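Side-chain contact in flap endonuclease 1 (Desulfurococcus amylolyticus, PDB 3ORY), which probably cleaves 5′ flaps from branched DNA intermediates of replication and repair: residues Val92-Gly95 and Leu100-Arg103. Numbering follows the deposited sequence.
Sequences VFDG and LKAR
D94 and K101 reach for each other from opposite directions and meet in a buried salt bridge, a compact example of how one ion pair can tie the end of a strand to the start of a helix across a short loop. The electrostatic part rests on one oxygen: K101 NZ donates to D94 OD1 at 2.8 Å. The ammonium comes from above the carboxylate, 38° out of its plane, rather than within it. A chi1 of -154° turns the D94 carboxylate away from its backbone N and out to the lysine.

Van der Waals contact accompanies the charge. K101 is bent at chi2 (-70°) and again at chi3, and this folding brings its last methylenes over the acid. K101 CE lies 3.2 Å from D94 OD1. K101 CD is 3.6 Å from D94 OD2. The side chains bridge backbones whose nearest CA atoms, those of D94 and K101, remain 9.0 Å apart.

Further polar partners surround both groups. D94 OD1 also accepts from the backbone N of G167, and D94 OD2 from that of K96, which limits rotation of the carboxylate. K101 NZ forms a second salt bridge with D250 OD2, while D250 OD1 takes a hydrogen bond from the backbone N of R103, in the first turn of helix 102-125.

A phosphate ion, probably from the crystallisation liquor, lies about 4 Å from the nearest part of the K101 side chain and may mark the pocket. A lysine drawn between acids is consistent with the active centre of a FEN-1 nuclease. Here the aspartate of the VFDG sequence, just past parallel strand 88-93 of the PIN-like core, probably belongs to the acidic metal-binding cluster, with the lysine at the foot of the long helix facing it.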
loop_
_atom_site.group_PDB
_atom_site.type_symbol
_atom_site.label_atom_id
_atom_site.label_comp_id
_atom_site.label_asym_id
_atom_site.label_seq_id
_atom_site.Cartn_x
_atom_site.Cartn_y
_atom_site.Cartn_z
ATOM N N VAL A 92 9.675 2.166 -3.452
ATOM C CA VAL A 92 10.297 0.942 -3.926
ATOM C C VAL A 92 9.335 0.231 -4.868
ATOM O O VAL A 92 8.164 0.028 -4.536
ATOM C CB VAL A 92 10.767 0.019 -2.762
ATOM C CG1 VAL A 92 9.632 -0.289 -1.784
ATOM C CG2 VAL A 92 11.422 -1.269 -3.312
ATOM N N PHE A 93 9.830 -0.135 -6.049
ATOM C CA PHE A 93 8.994 -0.774 -7.049
ATOM C C PHE A 93 9.390 -2.217 -7.278
ATOM O O PHE A 93 10.582 -2.557 -7.288
ATOM C CB PHE A 93 9.024 0.022 -8.362
ATOM C CG PHE A 93 8.304 1.338 -8.274
ATOM C CD1 PHE A 93 6.921 1.392 -8.346
ATOM C CD2 PHE A 93 9.014 2.525 -8.115
ATOM C CE1 PHE A 93 6.236 2.629 -8.263
ATOM C CE2 PHE A 93 8.353 3.757 -8.018
ATOM C CZ PHE A 93 6.956 3.804 -8.092
ATOM N N ASP A 94 8.365 -3.043 -7.481
ATOM C CA ASP A 94 8.464 -4.493 -7.599
ATOM C C ASP A 94 9.294 -4.860 -8.814
ATOM O O ASP A 94 9.339 -4.109 -9.792
ATOM C CB ASP A 94 7.041 -5.068 -7.752
ATOM C CG ASP A 94 6.925 -6.503 -7.270
ATOM O OD1 ASP A 94 6.510 -6.703 -6.110
ATOM O OD2 ASP A 94 7.244 -7.433 -8.052
ATOM N N GLY A 95 9.944 -6.016 -8.748
ATOM C CA GLY A 95 10.702 -6.550 -9.873
ATOM C C GLY A 95 9.817 -7.068 -10.995
ATOM O O GLY A 95 10.281 -7.250 -12.116
ATOM N N LEU A 100 1.449 -9.042 -13.387
ATOM C CA LEU A 100 1.916 -10.383 -13.069
ATOM C C LEU A 100 2.075 -10.590 -11.566
ATOM O O LEU A 100 2.782 -11.495 -11.138
ATOM C CB LEU A 100 3.229 -10.683 -13.814
ATOM C CG LEU A 100 3.164 -10.547 -15.342
ATOM C CD1 LEU A 100 4.543 -10.798 -15.949
ATOM C CD2 LEU A 100 2.107 -11.493 -15.944
ATOM N N LYS A 101 1.408 -9.748 -10.777
ATOM C CA LYS A 101 1.406 -9.863 -9.323
ATOM C C LYS A 101 0.170 -10.653 -8.912
ATOM O O LYS A 101 -0.940 -10.104 -8.870
ATOM C CB LYS A 101 1.377 -8.469 -8.690
ATOM C CG LYS A 101 2.686 -7.677 -8.869
ATOM C CD LYS A 101 3.786 -8.308 -8.022
ATOM C CE LYS A 101 3.608 -7.992 -6.545
ATOM N NZ LYS A 101 4.615 -8.784 -5.769
ATOM N N ALA A 102 0.357 -11.932 -8.607
ATOM C CA ALA A 102 -0.780 -12.842 -8.459
ATOM C C ALA A 102 -1.711 -12.490 -7.291
ATOM O O ALA A 102 -2.929 -12.551 -7.434
ATOM C CB ALA A 102 -0.305 -14.294 -8.370
ATOM N N ARG A 103 -1.148 -12.111 -6.148
ATOM C CA ARG A 103 -1.991 -11.755 -5.016
ATOM C C ARG A 103 -2.771 -10.452 -5.277
ATOM O O ARG A 103 -3.970 -10.387 -4.999
ATOM C CB ARG A 103 -1.206 -11.713 -3.696
ATOM C CG ARG A 103 -2.038 -11.262 -2.471
ATOM C CD ARG A 103 -3.160 -12.257 -2.111
ATOM N NE ARG A 103 -3.760 -11.921 -0.822
ATOM C CZ ARG A 103 -4.660 -12.663 -0.180
ATOM N NH1 ARG A 103 -5.124 -12.267 1.008
ATOM N NH2 ARG A 103 -5.091 -13.797 -0.707
#